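Local coordinates for signal recognition particle 54 kDa protein (Aeropyrum pernix, PDB 7EPK), which is the SRP54 protein subunit of the archaeal signal recognition particle, joining an N-terminal helical bundle to a P-loop GTPase domain and a helical signal-peptide-binding domain, at residues Arg6-Lys11 with Val27-Arg32; Glu20-Ala25 with Thr65-Met70. All blocks are in the same frame, centred on the assembly; numbering follows the deposited sequence.

Contact 1 of 2, residues Arg6-Lys11 with Val27-Arg32; sequences RRAVAK and VKDLQR
K11 sends its chain away from its own backbone N (chi1 -170°) and then bends at chi3 (56°), which carries NZ across to D29, whose first bond already points at helix 4-13 and whose chi1 of -90° sets the carboxylate beside K11. This is helix-helix packing inside the N-terminal helical bundle of an SRP54-type protein: helix 4-13 lies against helix 19-36, running roughly against it, and A8 and D29 are the nearest residues, their CA atoms 6.5 Å apart. The small side chain of A8 permits this closeness. Its CB points at the partner helix and rests on the side chain of D29, 3.6 Å from D29 OD2 and 3.8 Å from D29 CB. The K11 and D29 side chains cross at about a right angle. K11 NZ reaches D29 OD2 on the syn side, 3.3 Å away, in a hydrogen-bonded salt bridge that is the polar link between the two segments. The other carboxylate oxygen is used within helix 19-36, so D29 stands at the centre of a network with K11, K28 and R32. K28 NZ adds only a weak bond to D29 OD1 and also donates to A25 O one turn earlier. Three cationic groups around one carboxylate would be expected to keep D29 ionised. On the inner side of helix 19-36, L30 touches V74 and L78 of helix 66-81. The shortest bond of the network is from R32 NH2 to D29 OD1, 2.8 Å long: the oxygen lies at the guanidinium edge, while the nitrogen sits above the carboxylate plane.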
loop_
_atom_site.group_PDB
_atom_site.type_symbol
_atom_site.label_atom_id
_atom_site.label_comp_id
_atom_site.label_asym_id
_atom_site.label_seq_id
_atom_site.Cartn_x
_atom_site.Cartn_y
_atom_site.Cartn_z
ATOM N N ARG A 6 18.808 4.727 -2.642
ATOM C CA ARG A 6 18.480 5.141 -4.030
ATOM C C ARG A 6 19.714 4.822 -4.897
ATOM O O ARG A 6 19.589 3.938 -5.765
ATOM C CB ARG A 6 18.013 6.604 -4.039
ATOM C CG ARG A 6 17.579 7.144 -5.395
ATOM C CD ARG A 6 16.322 8.007 -5.379
ATOM N NE ARG A 6 16.365 9.209 -4.537
ATOM C CZ ARG A 6 15.660 9.412 -3.411
ATOM N NH1 ARG A 6 14.845 8.486 -2.930
ATOM N NH2 ARG A 6 15.779 10.557 -2.756
ATOM N N ARG A 7 20.873 5.437 -4.608
ATOM C CA ARG A 7 22.154 5.306 -5.370
ATOM C C ARG A 7 22.501 3.831 -5.593
ATOM O O ARG A 7 22.875 3.486 -6.739
ATOM C CB ARG A 7 23.338 5.962 -4.645
ATOM C CG ARG A 7 23.633 7.399 -5.057
ATOM C CD ARG A 7 24.893 7.973 -4.417
ATOM N NE ARG A 7 24.930 7.854 -2.955
ATOM C CZ ARG A 7 25.595 6.920 -2.263
ATOM N NH1 ARG A 7 26.309 5.991 -2.884
ATOM N NH2 ARG A 7 25.537 6.922 -0.941
ATOM N N ALA A 8 22.389 3.007 -4.543
ATOM C CA ALA A 8 22.571 1.535 -4.583
ATOM C C ALA A 8 21.631 0.919 -5.621
ATOM O O ALA A 8 22.104 0.102 -6.445
ATOM C CB ALA A 8 22.327 0.921 -3.231
ATOM N N VAL A 9 20.348 1.268 -5.596
ATOM C CA VAL A 9 19.381 0.662 -6.558
ATOM C C VAL A 9 19.832 1.017 -7.982
ATOM O O VAL A 9 19.820 0.119 -8.858
ATOM C CB VAL A 9 17.923 1.070 -6.275
ATOM C CG1 VAL A 9 16.993 0.624 -7.404
ATOM C CG2 VAL A 9 17.442 0.520 -4.935
ATOM N N ALA A 10 20.240 2.268 -8.185
ATOM C CA ALA A 10 20.683 2.802 -9.491
ATOM C C ALA A 10 21.974 2.093 -9.934
ATOM O O ALA A 10 22.068 1.726 -11.116
ATOM C CB ALA A 10 20.851 4.306 -9.401
ATOM N N LYS A 11 22.952 1.929 -9.037
ATOM C CA LYS A 11 24.186 1.153 -9.338
ATOM C C LYS A 11 23.747 -0.257 -9.733
ATOM O O LYS A 11 24.039 -0.650 -10.882
ATOM C CB LYS A 11 25.168 1.143 -8.165
ATOM C CG LYS A 11 26.544 0.569 -8.479
ATOM C CD LYS A 11 27.523 0.609 -7.308
ATOM C CE LYS A 11 27.011 -0.091 -6.062
ATOM N NZ LYS A 11 27.948 0.038 -4.922
ATOM N N VAL A 27 22.891 -5.959 -1.471
ATOM C CA VAL A 27 22.436 -6.428 -0.133
ATOM C C VAL A 27 23.316 -5.760 0.933
ATOM O O VAL A 27 22.756 -5.196 1.894
ATOM C CB VAL A 27 22.430 -7.963 -0.038
ATOM C CG1 VAL A 27 22.408 -8.459 1.400
ATOM C CG2 VAL A 27 21.255 -8.556 -0.814
ATOM N N LYS A 28 24.635 -5.753 0.728
ATOM C CA LYS A 28 25.613 -5.095 1.634
ATOM C C LYS A 28 25.214 -3.623 1.815
ATOM O O LYS A 28 25.042 -3.231 2.953
ATOM C CB LYS A 28 27.037 -5.274 1.090
ATOM C CG LYS A 28 28.142 -4.576 1.875
ATOM C CD LYS A 28 29.440 -4.407 1.094
ATOM C CE LYS A 28 29.569 -3.077 0.363
ATOM N NZ LYS A 28 28.644 -2.929 -0.793
ATOM N N ASP A 29 25.069 -2.847 0.734
ATOM C CA ASP A 29 24.726 -1.394 0.765
ATOM C C ASP A 29 23.427 -1.214 1.552
ATOM O O ASP A 29 23.444 -0.468 2.533
ATOM C CB ASP A 29 24.536 -0.779 -0.627
ATOM C CG ASP A 29 25.784 -0.204 -1.276
ATOM O OD1 ASP A 29 26.781 0.016 -0.547
ATOM O OD2 ASP A 29 25.751 0.030 -2.514
ATOM N N LEU A 30 22.359 -1.885 1.118
ATOM C CA LEU A 30 21.011 -1.872 1.742
ATOM C C LEU A 30 21.142 -2.094 3.255
ATOM O O LEU A 30 20.526 -1.339 4.015
ATOM C CB LEU A 30 20.170 -2.984 1.106
ATOM C CG LEU A 30 18.700 -3.010 1.496
ATOM C CD1 LEU A 30 17.953 -1.876 0.811
ATOM C CD2 LEU A 30 18.090 -4.355 1.148
ATOM N N GLN A 31 21.899 -3.109 3.678
ATOM C CA GLN A 31 22.031 -3.487 5.109
ATOM C C GLN A 31 22.651 -2.298 5.850
ATOM O O GLN A 31 22.081 -1.866 6.864
ATOM C CB GLN A 31 22.874 -4.748 5.280
ATOM C CG GLN A 31 22.149 -6.057 5.005
ATOM C CD GLN A 31 23.029 -7.270 5.238
ATOM O OE1 GLN A 31 22.568 -8.411 5.331
ATOM N NE2 GLN A 31 24.325 -7.042 5.335
ATOM N N ARG A 32 23.754 -1.766 5.326
ATOM C CA ARG A 32 24.446 -0.590 5.901
ATOM C C ARG A 32 23.437 0.558 5.992
ATOM O O ARG A 32 23.435 1.271 7.005
ATOM C CB ARG A 32 25.661 -0.198 5.057
ATOM C CG ARG A 32 26.348 1.084 5.511
ATOM C CD ARG A 32 27.591 1.408 4.710
ATOM N NE ARG A 32 27.313 1.324 3.286
ATOM C CZ ARG A 32 26.556 2.181 2.606
ATOM N NH1 ARG A 32 26.002 3.217 3.216
ATOM N NH2 ARG A 32 26.354 2.000 1.310
#

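Contact 2 of 2, residues Glu20-Ala25 with Thr65-Met70; sequences EKAVDA and TRRDWM
V23 and M70 mark the closest backbone approach, CA to CA 8.2 Å, between two helical segments that run in the same general direction and leave room for side chains between them. V23 CG2 and the terminal methyl of M70 make the apolar touch, with M70 CE 3.4 Å from V23 CG2 and M70 CG behind it at 4.1 Å. Methionine gets there with CG anti to its own N (chi1 -175°) and a bend at chi2 (60°), so its end turns across the valine at about a right angle. Next to V23, A22 points its CB toward the partner helix and meets the end of R67, one turn before M70, 3.8 Å from R67 NH1 and 4.1 Å from R67 NH2. The methyl approaches the guanidinium obliquely. R67 is extended from CG to NE, which takes this polar group from helix 66-81 over to helix 19-36; NH1 is a donor to F12 O near the end of helix 4-13, so the buried arginine ties a third helix into the junction. These are neighbouring helices of the SRP54-type N-terminal helical bundle, and F12 wedges into the same place, its side chain touching A22, V23 and M70. At the beginning of helix 19-36, the side chain of Y19 touches R67 and M70 as well. The start of helix 66-81 is closed by T65 at the N-cap: its OG1 accepts from D68 N over 3.2 Å, with an N-H...O angle of 157°. The carboxylate of D68 has a partner outside the bundle helices, OD2 forming a salt bridge with R302 NE on the long helix 293-320.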
loop_
_atom_site.group_PDB
_atom_site.type_symbol
_atom_site.label_atom_id
_atom_site.label_comp_id
_atom_site.label_asym_id
_atom_site.label_seq_id
_atom_site.Cartn_x
_atom_site.Cartn_y
_atom_site.Cartn_z
ATOM N N GLU A 20 26.024 -11.536 -9.833
ATOM C CA GLU A 20 25.931 -11.972 -8.419
ATOM C C GLU A 20 26.804 -11.033 -7.579
ATOM O O GLU A 20 26.486 -10.837 -6.406
ATOM C CB GLU A 20 26.289 -13.446 -8.218
ATOM C CG GLU A 20 25.348 -14.415 -8.931
ATOM C CD GLU A 20 25.559 -14.616 -10.434
ATOM O OE1 GLU A 20 26.462 -13.957 -11.036
ATOM O OE2 GLU A 20 24.811 -15.433 -11.009
ATOM N N LYS A 21 27.856 -10.449 -8.144
ATOM C CA LYS A 21 28.719 -9.495 -7.385
ATOM C C LYS A 21 27.942 -8.202 -7.155
ATOM O O LYS A 21 28.255 -7.516 -6.192
ATOM C CB LYS A 21 30.042 -9.167 -8.099
ATOM C CG LYS A 21 31.079 -10.284 -8.081
ATOM C CD LYS A 21 32.429 -9.921 -8.662
ATOM C CE LYS A 21 33.414 -11.064 -8.549
ATOM N NZ LYS A 21 34.814 -10.606 -8.699
ATOM N N ALA A 22 27.009 -7.872 -8.049
ATOM C CA ALA A 22 26.185 -6.646 -7.970
ATOM C C ALA A 22 25.153 -6.826 -6.848
ATOM O O ALA A 22 24.896 -5.819 -6.159
ATOM C CB ALA A 22 25.539 -6.326 -9.301
ATOM N N VAL A 23 24.625 -8.046 -6.653
ATOM C CA VAL A 23 23.542 -8.339 -5.669
ATOM C C VAL A 23 24.144 -8.476 -4.254
ATOM O O VAL A 23 23.575 -7.864 -3.311
ATOM C CB VAL A 23 22.647 -9.522 -6.101
ATOM C CG1 VAL A 23 23.422 -10.778 -6.356
ATOM C CG2 VAL A 23 21.550 -9.830 -5.101
ATOM N N ASP A 24 25.274 -9.171 -4.086
ATOM C CA ASP A 24 26.018 -9.234 -2.794
ATOM C C ASP A 24 26.344 -7.808 -2.330
ATOM O O ASP A 24 26.274 -7.515 -1.106
ATOM C CB ASP A 24 27.310 -10.045 -2.931
ATOM C CG ASP A 24 27.103 -11.544 -3.068
ATOM O OD1 ASP A 24 26.049 -12.052 -2.585
ATOM O OD2 ASP A 24 27.992 -12.194 -3.676
ATOM N N ALA A 25 26.705 -6.949 -3.279
ATOM C CA ALA A 25 27.117 -5.551 -3.011
ATOM C C ALA A 25 25.883 -4.706 -2.692
ATOM O O ALA A 25 25.999 -3.689 -1.977
ATOM C CB ALA A 25 27.866 -4.984 -4.202
ATOM N N THR A 65 14.405 -9.600 -16.751
ATOM C CA THR A 65 15.839 -9.580 -16.362
ATOM C C THR A 65 15.979 -9.991 -14.886
ATOM O O THR A 65 15.098 -9.647 -14.079
ATOM C CB THR A 65 16.526 -8.226 -16.627
ATOM O OG1 THR A 65 16.121 -7.179 -15.735
ATOM C CG2 THR A 65 16.367 -7.734 -18.049
ATOM N N ARG A 66 17.030 -10.756 -14.584
ATOM C CA ARG A 66 17.557 -11.088 -13.227
ATOM C C ARG A 66 17.485 -9.892 -12.256
ATOM O O ARG A 66 17.010 -10.091 -11.123
ATOM C CB ARG A 66 19.001 -11.604 -13.335
ATOM C CG ARG A 66 19.941 -10.840 -14.273
ATOM C CD ARG A 66 19.467 -9.596 -15.049
ATOM N NE ARG A 66 20.518 -8.649 -15.426
ATOM C CZ ARG A 66 20.335 -7.392 -15.852
ATOM N NH1 ARG A 66 19.129 -6.852 -15.929
ATOM N NH2 ARG A 66 21.385 -6.655 -16.181
ATOM N N ARG A 67 17.946 -8.709 -12.658
ATOM C CA ARG A 67 18.041 -7.526 -11.768
ATOM C C ARG A 67 16.629 -7.019 -11.487
ATOM O O ARG A 67 16.298 -6.847 -10.297
ATOM C CB ARG A 67 18.902 -6.421 -12.380
ATOM C CG ARG A 67 20.393 -6.712 -12.299
ATOM C CD ARG A 67 21.199 -5.823 -13.229
ATOM N NE ARG A 67 22.469 -6.452 -13.511
ATOM C CZ ARG A 67 23.620 -6.023 -13.054
ATOM N NH1 ARG A 67 23.657 -4.918 -12.332
ATOM N NH2 ARG A 67 24.731 -6.695 -13.319
ATOM N N ASP A 68 15.825 -6.811 -12.533
ATOM C CA ASP A 68 14.435 -6.297 -12.382
ATOM C C ASP A 68 13.716 -7.201 -11.367
ATOM O O ASP A 68 13.020 -6.666 -10.490
ATOM C CB ASP A 68 13.726 -6.120 -13.736
ATOM C CG ASP A 68 14.284 -4.986 -14.600
ATOM O OD1 ASP A 68 14.989 -4.120 -14.040
ATOM O OD2 ASP A 68 14.024 -4.981 -15.839
ATOM N N TRP A 69 13.946 -8.510 -11.411
ATOM C CA TRP A 69 13.222 -9.478 -10.551
ATOM C C TRP A 69 13.706 -9.354 -9.113
ATOM O O TRP A 69 12.984 -9.759 -8.198
ATOM C CB TRP A 69 13.437 -10.908 -11.045
ATOM C CG TRP A 69 12.628 -11.936 -10.323
ATOM C CD1 TRP A 69 13.101 -13.036 -9.669
ATOM C CD2 TRP A 69 11.189 -11.975 -10.210
ATOM N NE1 TRP A 69 12.054 -13.770 -9.164
ATOM C CE2 TRP A 69 10.869 -13.139 -9.471
ATOM C CE3 TRP A 69 10.143 -11.144 -10.647
ATOM C CZ2 TRP A 69 9.548 -13.488 -9.171
ATOM C CZ3 TRP A 69 8.843 -11.490 -10.351
ATOM C CH2 TRP A 69 8.551 -12.648 -9.623
ATOM N N MET A 70 14.945 -8.929 -8.933
ATOM C CA MET A 70 15.570 -8.936 -7.592
ATOM C C MET A 70 15.081 -7.687 -6.862
ATOM O O MET A 70 14.771 -7.814 -5.679
ATOM C CB MET A 70 17.105 -8.949 -7.653
ATOM C CG MET A 70 17.745 -9.068 -6.288
ATOM S SD MET A 70 17.265 -10.574 -5.430
ATOM C CE MET A 70 18.406 -10.470 -4.052
#

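Contacts 1 and 2 have centres 11 Å apart and share helix 19-36: contact 1 pairs its residues 27-32 with helix 4-13, and contact 2 pairs 20-25 with helix 66-81, although L30 also touches helix 66-81. Along the chain the segments alternate: 6-11, 20-25, 27-32, 65-70, so the two pairings cross. One therefore joins successive helices, while the other brings back a helix from beyond helix 41-57. All four segments belong to the N-terminal helical bundle, on one side of the chain's centre. Contact 1 includes a salt bridge between its segments, while contact 2 has none. With Q31 touching helix 41-57, helix 19-36 meets all three other helices of the bundle.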